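Local coordinates for putative metal binding protein RUMGNA_00854 (Ruminococcus gnavus, PDB 3U7Z), which is of uncertain function but binds calcium ions and probably has a ubiquitin-like beta-grasp fold, at residues K7-G16 with V87-L97; G47-T55 with N79-V87. All coordinates share one frame; numbering follows the deposited sequence. Where two conformers were deposited one is given.

Interaction 1 of 2, residues K7-G16 with V87-L97. With CA (calcium ion), chain G.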
loop_
_atom_site.group_PDB
_atom_site.type_symbol
_atom_site.label_atom_id
_atom_site.label_comp_id
_atom_site.label_asym_id
_atom_site.label_seq_id
_atom_site.Cartn_x
_atom_site.Cartn_y
_atom_site.Cartn_z
ATOM N N LYS A 7 8.972 -14.255 3.929
ATOM C CA LYS A 7 8.406 -14.083 2.597
ATOM C C LYS A 7 9.156 -12.914 1.959
ATOM O O LYS A 7 9.506 -11.957 2.652
ATOM C CB LYS A 7 6.941 -13.735 2.745
ATOM C CG LYS A 7 6.138 -14.851 3.418
ATOM C CD LYS A 7 4.729 -14.401 3.650
ATOM C CE LYS A 7 4.016 -15.197 4.742
ATOM N NZ LYS A 7 4.402 -14.661 6.088
ATOM N N HIS A 8 9.355 -13.002 0.661
ATOM C CA HIS A 8 10.050 -11.961 -0.090
ATOM C C HIS A 8 9.029 -11.334 -1.007
ATOM O O HIS A 8 8.502 -11.986 -1.898
ATOM C CB HIS A 8 11.188 -12.626 -0.886
ATOM C CG HIS A 8 12.056 -13.497 -0.039
ATOM N ND1 HIS A 8 12.861 -12.993 0.950
ATOM C CD2 HIS A 8 12.120 -14.845 0.074
ATOM C CE1 HIS A 8 13.442 -13.996 1.600
ATOM N NE2 HIS A 8 12.999 -15.128 1.091
ATOM N N ILE A 9 8.790 -10.056 -0.762
ATOM C CA ILE A 9 7.800 -9.328 -1.541
ATOM C C ILE A 9 8.326 -7.994 -2.034
ATOM O O ILE A 9 9.353 -7.488 -1.582
ATOM C CB ILE A 9 6.490 -9.124 -0.774
ATOM C CG1 ILE A 9 6.631 -8.117 0.332
ATOM C CG2 ILE A 9 6.027 -10.436 -0.172
ATOM C CD1 ILE A 9 5.331 -7.644 0.873
ATOM N N THR A 10 7.605 -7.441 -2.991
ATOM C CA THR A 10 7.897 -6.073 -3.437
ATOM C C THR A 10 6.656 -5.217 -3.338
ATOM O O THR A 10 5.548 -5.722 -3.445
ATOM C CB THR A 10 8.408 -6.014 -4.875
ATOM O OG1 THR A 10 7.469 -6.511 -5.786
ATOM C CG2 THR A 10 9.606 -6.885 -5.038
ATOM N N VAL A 11 6.863 -3.950 -2.993
ATOM C CA VAL A 11 5.816 -2.946 -2.969
ATOM C C VAL A 11 6.313 -1.820 -3.848
ATOM O O VAL A 11 7.364 -1.238 -3.580
ATOM C CB VAL A 11 5.559 -2.448 -1.574
ATOM C CG1 VAL A 11 4.479 -1.353 -1.596
ATOM C CG2 VAL A 11 5.175 -3.612 -0.648
ATOM N N THR A 12 5.556 -1.494 -4.891
ATOM C CA THR A 12 5.885 -0.381 -5.764
ATOM C C THR A 12 4.907 0.746 -5.523
ATOM O O THR A 12 3.704 0.522 -5.474
ATOM C CB THR A 12 5.849 -0.797 -7.228
ATOM O OG1 THR A 12 6.767 -1.877 -7.446
ATOM C CG2 THR A 12 6.216 0.336 -8.149
ATOM N N VAL A 13 5.438 1.927 -5.250
ATOM C CA VAL A 13 4.664 3.119 -5.063
ATOM C C VAL A 13 4.640 3.900 -6.349
ATOM O O VAL A 13 5.685 4.272 -6.842
ATOM C CB VAL A 13 5.181 3.956 -3.910
ATOM C CG1 VAL A 13 4.367 5.201 -3.723
ATOM C CG2 VAL A 13 5.263 3.105 -2.633
ATOM N N ILE A 14 3.453 4.138 -6.869
ATOM C CA ILE A 14 3.268 4.939 -8.092
ATOM C C ILE A 14 2.674 6.285 -7.670
ATOM O O ILE A 14 1.511 6.419 -7.284
ATOM C CB ILE A 14 2.449 4.232 -9.174
ATOM C CG1 ILE A 14 3.081 2.887 -9.563
ATOM C CG2 ILE A 14 2.403 5.057 -10.442
ATOM C CD1 ILE A 14 2.597 1.715 -8.768
ATOM N N HIS A 15 3.555 7.254 -7.682
ATOM C CA HIS A 15 3.294 8.572 -7.212
ATOM C C HIS A 15 2.413 9.370 -8.205
ATOM O O HIS A 15 2.219 8.986 -9.371
ATOM C CB HIS A 15 4.622 9.309 -6.902
ATOM C CG HIS A 15 5.273 8.866 -5.625
ATOM N ND1 HIS A 15 4.765 9.221 -4.394
ATOM C CD2 HIS A 15 6.316 8.030 -5.381
ATOM C CE1 HIS A 15 5.531 8.702 -3.439
ATOM N NE2 HIS A 15 6.473 7.954 -4.011
ATOM N N GLY A 16 1.994 10.537 -7.720
ATOM C CA GLY A 16 1.166 11.462 -8.488
ATOM C C GLY A 16 1.802 11.919 -9.779
ATOM O O GLY A 16 1.067 12.126 -10.728
ATOM N N VAL A 87 -0.152 -11.439 3.068
ATOM C CA VAL A 87 1.085 -11.415 2.273
ATOM C C VAL A 87 1.522 -12.853 1.964
ATOM O O VAL A 87 1.494 -13.716 2.847
ATOM C CB VAL A 87 2.132 -10.628 3.081
ATOM C CG1 VAL A 87 3.591 -10.847 2.638
ATOM C CG2 VAL A 87 1.749 -9.137 3.026
ATOM N N SER A 88 1.918 -13.114 0.718
ATOM C CA SER A 88 2.475 -14.406 0.282
ATOM C C SER A 88 3.850 -14.199 -0.270
ATOM O O SER A 88 4.155 -13.149 -0.847
ATOM C CB SER A 88 1.593 -14.996 -0.811
ATOM O OG SER A 88 0.277 -15.223 -0.356
ATOM N N ASP A 89 4.681 -15.230 -0.119
ATOM C CA ASP A 89 6.003 -15.200 -0.709
ATOM C C ASP A 89 5.879 -14.931 -2.201
ATOM O O ASP A 89 5.105 -15.567 -2.911
ATOM C CB ASP A 89 6.764 -16.497 -0.414
ATOM C CG ASP A 89 8.187 -16.452 -0.868
ATOM O OD1 ASP A 89 8.854 -15.410 -0.795
ATOM O OD2 ASP A 89 8.678 -17.548 -1.279
ATOM N N GLY A 90 6.701 -14.012 -2.684
ATOM C CA GLY A 90 6.730 -13.696 -4.096
ATOM C C GLY A 90 5.746 -12.630 -4.529
ATOM O O GLY A 90 5.766 -12.229 -5.688
ATOM N N ASP A 91 4.910 -12.147 -3.622
ATOM C CA ASP A 91 3.921 -11.146 -3.999
ATOM C C ASP A 91 4.553 -9.867 -4.444
ATOM O O ASP A 91 5.569 -9.431 -3.907
ATOM C CB ASP A 91 2.977 -10.794 -2.843
ATOM C CG ASP A 91 1.841 -11.781 -2.618
ATOM O OD1 ASP A 91 1.562 -12.633 -3.481
ATOM O OD2 ASP A 91 1.194 -11.647 -1.562
ATOM N N ALA A 92 3.889 -9.238 -5.396
ATOM C CA ALA A 92 4.207 -7.847 -5.806
ATOM C C ALA A 92 2.928 -7.028 -5.604
ATOM O O ALA A 92 1.876 -7.373 -6.167
ATOM C CB ALA A 92 4.622 -7.813 -7.270
ATOM N N PHE A 93 3.005 -6.010 -4.762
ATOM C CA PHE A 93 1.929 -5.096 -4.514
ATOM C C PHE A 93 2.276 -3.763 -5.067
ATOM O O PHE A 93 3.439 -3.415 -5.196
ATOM C CB PHE A 93 1.647 -4.913 -3.033
ATOM C CG PHE A 93 1.098 -6.124 -2.374
ATOM C CD1 PHE A 93 -0.252 -6.350 -2.357
ATOM C CD2 PHE A 93 1.940 -7.061 -1.731
ATOM C CE1 PHE A 93 -0.821 -7.471 -1.743
ATOM C CE2 PHE A 93 1.378 -8.220 -1.146
ATOM C CZ PHE A 93 -0.009 -8.391 -1.142
ATOM N N GLU A 94 1.239 -3.007 -5.405
ATOM C CA GLU A 94 1.417 -1.611 -5.831
ATOM C C GLU A 94 0.511 -0.730 -4.968
ATOM O O GLU A 94 -0.619 -1.138 -4.596
ATOM C CB GLU A 94 1.103 -1.432 -7.327
ATOM C CG GLU A 94 1.801 -2.454 -8.199
ATOM C CD GLU A 94 1.137 -3.860 -8.273
ATOM O OE1 GLU A 94 -0.115 -3.957 -8.283
ATOM O OE2 GLU A 94 1.871 -4.875 -8.397
ATOM N N LEU A 95 0.986 0.465 -4.678
ATOM C CA LEU A 95 0.188 1.547 -4.042
ATOM C C LEU A 95 0.207 2.698 -5.053
ATOM O O LEU A 95 1.257 3.248 -5.363
ATOM C CB LEU A 95 0.778 1.999 -2.713
ATOM C CG LEU A 95 0.830 0.910 -1.675
ATOM C CD1 LEU A 95 1.690 1.272 -0.491
ATOM C CD2 LEU A 95 -0.495 0.503 -1.225
ATOM N N THR A 96 -0.957 3.048 -5.601
ATOM C CA THR A 96 -1.065 4.024 -6.655
ATOM C C THR A 96 -1.932 5.158 -6.221
ATOM O O THR A 96 -2.994 4.959 -5.691
ATOM C CB THR A 96 -1.699 3.413 -7.919
ATOM O OG1 THR A 96 -0.919 2.291 -8.283
ATOM C CG2 THR A 96 -1.731 4.383 -9.084
ATOM N N LEU A 97 -1.458 6.359 -6.495
ATOM C CA LEU A 97 -2.263 7.554 -6.250
ATOM C C LEU A 97 -3.267 7.717 -7.374
ATOM O O LEU A 97 -2.879 8.000 -8.486
ATOM C CB LEU A 97 -1.418 8.792 -6.038
ATOM C CG LEU A 97 -2.143 10.015 -5.481
ATOM C CD1 LEU A 97 -2.817 9.815 -4.168
ATOM C CD2 LEU A 97 -1.195 11.197 -5.432
HETATM CA CA CA G . 8.864 -19.775 -1.366
HETATM O O HOH W 1 5.708 -4.354 -6.641
HETATM O O HOH W 2 7.755 -9.510 -5.857
HETATM O O HOH W 3 -0.462 8.268 -10.144
#
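Asp89 swings its carboxylate carbon opposite the backbone N (chi1 -173°), laying the group alongside His8. OD1 takes the backbone N-H of His8 at 2.9 Å from N, on the anti side and nearly straight (165°), while OD2 binds a calcium ion at 2.2 Å. The carboxylate thus ties the start of one strand to a metal, which would probably fix its orientation. In Ile9, CG2 stands anti to the carbonyl carbon, where it meets Val87 CG1 at 3.7 Å; the two side chains cross at about a right angle. The type II turn Ser88-Asp91 passes through Gly90, whose positive phi suits glycine and whose N bonds to His8 O at 2.8 Å. Asp91 OD2 accepts Ser88 N across the ends of the turn.

Beyond the turn, 7-14 and 92-97 run parallel, their axes 18° apart. The rung from Phe93 N to Thr10 O (2.9 Å) is followed by bonds linking Thr12 with Phe93 and Leu95, then Ile14 with Leu95 and Leu97. On one face Val11 CG1 meets Leu95 CD1 at 4.0 Å; on the other Ile14 CD1 lies alongside Glu94 CB at 3.8 Å, and one water joins Thr10 OG1, Thr12 OG1 and Phe93 O. Glu94 OE1 is held by Thr72 OG1 and Gly75 N.

These two central strands lie between 20-27, antiparallel to 7-14, and 67-73, antiparallel to 92-99; Val11, Phe93 and Leu95 pack on helix 32-38 through Leu32 and Leu36.

Interaction 2 of 2, residues G47-T55 with N79-V87. With EDO (1,2-ethanediol), chain J.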
loop_
_atom_site.group_PDB
_atom_site.type_symbol
_atom_site.label_atom_id
_atom_site.label_comp_id
_atom_site.label_asym_id
_atom_site.label_seq_id
_atom_site.Cartn_x
_atom_site.Cartn_y
_atom_site.Cartn_z
ATOM N N GLY A 47 -10.308 2.637 11.039
ATOM C CA GLY A 47 -11.720 2.874 10.879
ATOM C C GLY A 47 -12.437 1.580 10.701
ATOM O O GLY A 47 -11.847 0.524 10.677
ATOM N N GLU A 48 -13.729 1.660 10.488
ATOM C CA GLU A 48 -14.535 0.434 10.565
ATOM C C GLU A 48 -14.306 -0.561 9.457
ATOM O O GLU A 48 -14.620 -1.720 9.639
ATOM C CB GLU A 48 -16.013 0.765 10.648
ATOM C CG GLU A 48 -16.617 1.401 9.414
ATOM C CD GLU A 48 -18.111 1.534 9.566
ATOM O OE1 GLU A 48 -18.745 0.468 9.547
ATOM O OE2 GLU A 48 -18.562 2.667 9.768
ATOM N N TYR A 49 -13.805 -0.114 8.297
ATOM C CA TYR A 49 -13.490 -1.029 7.208
ATOM C C TYR A 49 -12.003 -1.302 7.112
ATOM O O TYR A 49 -11.533 -1.840 6.106
ATOM C CB TYR A 49 -13.958 -0.459 5.879
ATOM C CG TYR A 49 -15.420 -0.182 5.821
ATOM C CD1 TYR A 49 -16.344 -1.182 5.982
ATOM C CD2 TYR A 49 -15.888 1.082 5.618
ATOM C CE1 TYR A 49 -17.725 -0.903 5.930
ATOM C CE2 TYR A 49 -17.237 1.349 5.584
ATOM C CZ TYR A 49 -18.144 0.392 5.763
ATOM O OH TYR A 49 -19.483 0.699 5.701
ATOM N N GLY A 50 -11.230 -0.941 8.122
ATOM C CA GLY A 50 -9.789 -1.095 8.108
ATOM C C GLY A 50 -9.056 0.174 7.760
ATOM O O GLY A 50 -9.642 1.255 7.657
ATOM N N LEU A 51 -7.750 0.064 7.612
ATOM C CA LEU A 51 -6.876 1.198 7.494
ATOM C C LEU A 51 -7.200 2.043 6.271
ATOM O O LEU A 51 -7.358 1.489 5.164
ATOM C CB LEU A 51 -5.440 0.670 7.395
ATOM C CG LEU A 51 -4.310 1.696 7.448
ATOM C CD1 LEU A 51 -4.327 2.496 8.762
ATOM C CD2 LEU A 51 -2.923 1.035 7.223
ATOM N N PHE A 52 -7.301 3.347 6.466
ATOM C CA PHE A 52 -7.431 4.302 5.383
ATOM C C PHE A 52 -6.059 4.978 5.254
ATOM O O PHE A 52 -5.633 5.720 6.112
ATOM C CB PHE A 52 -8.504 5.308 5.785
ATOM C CG PHE A 52 -8.621 6.527 4.914
ATOM C CD1 PHE A 52 -8.473 6.472 3.545
ATOM C CD2 PHE A 52 -8.838 7.763 5.515
ATOM C CE1 PHE A 52 -8.614 7.623 2.757
ATOM C CE2 PHE A 52 -8.985 8.895 4.751
ATOM C CZ PHE A 52 -8.851 8.807 3.364
ATOM N N ILE A 53 -5.361 4.651 4.191
ATOM C CA ILE A 53 -3.990 5.154 3.905
ATOM C C ILE A 53 -4.099 6.505 3.229
ATOM O O ILE A 53 -4.695 6.624 2.135
ATOM C CB ILE A 53 -3.209 4.158 3.017
ATOM C CG1 ILE A 53 -2.986 2.850 3.790
ATOM C CG2 ILE A 53 -1.871 4.733 2.527
ATOM C CD1 ILE A 53 -2.375 1.776 2.959
ATOM N N THR A 54 -3.503 7.513 3.843
ATOM C CA THR A 54 -3.493 8.894 3.397
ATOM C C THR A 54 -2.155 9.296 2.772
ATOM O O THR A 54 -2.128 10.144 1.902
ATOM C CB THR A 54 -3.876 9.829 4.606
ATOM O OG1 THR A 54 -2.972 9.570 5.667
ATOM C CG2 THR A 54 -5.356 9.594 5.009
ATOM N N THR A 55 -1.062 8.733 3.270
ATOM C CA THR A 55 0.276 9.106 2.843
ATOM C C THR A 55 1.057 7.857 2.552
ATOM O O THR A 55 1.041 6.913 3.347
ATOM C CB THR A 55 1.017 9.920 3.919
ATOM O OG1 THR A 55 0.254 11.067 4.236
ATOM C CG2 THR A 55 2.442 10.346 3.508
ATOM N N ASN A 79 -9.343 -6.314 -2.430
ATOM C CA ASN A 79 -10.647 -6.038 -1.834
ATOM C C ASN A 79 -10.582 -5.668 -0.383
ATOM O O ASN A 79 -11.559 -5.110 0.151
ATOM C CB ASN A 79 -11.569 -7.244 -1.998
ATOM C CG ASN A 79 -11.846 -7.537 -3.465
ATOM O OD1 ASN A 79 -12.066 -6.599 -4.274
ATOM N ND2 ASN A 79 -11.783 -8.812 -3.831
ATOM N N THR A 80 -9.450 -5.959 0.234
ATOM C CA THR A 80 -9.240 -5.814 1.650
ATOM C C THR A 80 -8.457 -4.530 1.934
ATOM O O THR A 80 -7.662 -4.067 1.118
ATOM C CB THR A 80 -8.418 -7.018 2.202
ATOM O OG1 THR A 80 -7.298 -7.325 1.319
ATOM C CG2 THR A 80 -9.303 -8.266 2.293
ATOM N N SER A 81 -8.681 -3.934 3.100
ATOM C CA SER A 81 -7.801 -2.878 3.583
ATOM C C SER A 81 -6.401 -3.471 3.791
ATOM O O SER A 81 -6.212 -4.722 3.913
ATOM C CB SER A 81 -8.290 -2.309 4.928
ATOM O OG SER A 81 -8.397 -3.394 5.832
ATOM N N ALA A 82 -5.414 -2.609 3.841
ATOM C CA ALA A 82 -4.019 -3.099 3.971
ATOM C C ALA A 82 -3.802 -3.985 5.201
ATOM O O ALA A 82 -3.083 -4.975 5.163
ATOM C CB ALA A 82 -3.005 -1.919 3.979
ATOM N N ASP A 83 -4.422 -3.627 6.311
ATOM C CA ASP A 83 -4.254 -4.381 7.530
ATOM C C ASP A 83 -4.948 -5.758 7.525
ATOM O O ASP A 83 -4.735 -6.517 8.461
ATOM C CB ASP A 83 -4.655 -3.570 8.772
ATOM C CG ASP A 83 -6.043 -2.986 8.704
ATOM O OD1 ASP A 83 -6.572 -2.616 7.631
ATOM O OD2 ASP A 83 -6.599 -2.797 9.786
ATOM N N GLN A 84 -5.748 -6.064 6.497
ATOM C CA GLN A 84 -6.421 -7.331 6.326
ATOM C C GLN A 84 -5.999 -8.071 5.029
ATOM O O GLN A 84 -6.659 -9.001 4.596
ATOM C CB GLN A 84 -7.934 -7.065 6.271
ATOM C CG GLN A 84 -8.486 -6.519 7.596
ATOM C CD GLN A 84 -9.891 -5.894 7.512
ATOM O OE1 GLN A 84 -10.735 -6.321 6.721
ATOM N NE2 GLN A 84 -10.149 -4.883 8.354
ATOM N N THR A 85 -4.923 -7.607 4.393
ATOM C CA THR A 85 -4.450 -8.131 3.092
ATOM C C THR A 85 -3.309 -9.100 3.399
ATOM O O THR A 85 -2.268 -8.698 3.846
ATOM C CB THR A 85 -3.988 -7.020 2.167
ATOM O OG1 THR A 85 -5.073 -6.112 1.887
ATOM C CG2 THR A 85 -3.479 -7.594 0.856
ATOM N N PRO A 86 -3.548 -10.393 3.191
ATOM C CA PRO A 86 -2.491 -11.336 3.502
ATOM C C PRO A 86 -1.333 -11.220 2.535
ATOM O O PRO A 86 -1.541 -10.926 1.340
ATOM C CB PRO A 86 -3.146 -12.696 3.318
ATOM C CG PRO A 86 -4.547 -12.494 3.274
ATOM C CD PRO A 86 -4.786 -11.070 2.812
ATOM N N VAL A 87 -0.152 -11.439 3.068
ATOM C CA VAL A 87 1.085 -11.415 2.273
ATOM C C VAL A 87 1.522 -12.853 1.964
ATOM O O VAL A 87 1.494 -13.716 2.847
ATOM C CB VAL A 87 2.132 -10.628 3.081
ATOM C CG1 VAL A 87 3.591 -10.847 2.638
ATOM C CG2 VAL A 87 1.749 -9.137 3.026
HETATM C C1 EDO J . -6.139 2.004 1.440
HETATM O O1 EDO J . -6.774 3.155 2.130
HETATM C C2 EDO J . -6.624 0.611 1.970
HETATM O O2 EDO J . -6.013 0.089 3.228
HETATM O O HOH W 4 -12.444 -4.017 9.515
#
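The carboxylate of Asp83 is approached on both faces: Leu51 N reaches OD1 from above one side of its plane and Ser81 OG from the other, each 39° out of it. In what is probably a beta-grasp fold the contact joins the loop from the type I turn Gly47-Gly50 into strand 52-56 to the 3-10 segment 82-83. The Leu51 N to Asp83 OD1 bond is 2.9 Å long and almost linear (177°), and Ser81 OG donates to the same OD1 at 2.7 Å. With chi1 at 54°, Asp83 CG sits between the backbone N and the carbonyl carbon, which brings OD1 within range of both donors. Without this carboxylate, as with an alanine here, Leu51 N would probably be left without its mate and the Ser81 hydroxyl set free to turn. At Gly50 the chain runs close by, its CA 3.5 Å from Ser81 OG; a side chain there would collide with that hydroxyl. A water links Glu48 O to Gln84 NE2. An ethanediol, probably from the crystallisation liquor, bridges the segments: its O2 donates to Leu51 O and accepts Ala82 N, its O1 accepts Ile53 N. Beside it, Ile53 CD1 rests on Ala82 CB at 3.9 Å.

How the interactions relate
Along the chain, 7-16 comes first, then 47-55, 79-87 and 87-97, so interaction 2 is nested within the loop that interaction 1 closes. Their centres are about 14 Å apart, on opposite sides of the chain's centre. Val87 is the last residue of 79-87 and the first of 87-97. The contacts also touch directly, Phe93 CE1 lying 3.7 Å from Thr85 CG2, and both residues pack on Leu32 of helix 32-38. Interaction 1 builds the middle of the five-stranded mixed sheet, whereas interaction 2 ties the small sheet 42-45, 52-56, 59-60 to the connection from 76-77 back to 92-99. Val42, a calcium-binding residue, brings its nearest side-chain atoms to about 4 Å from those of Leu95 and Ile53.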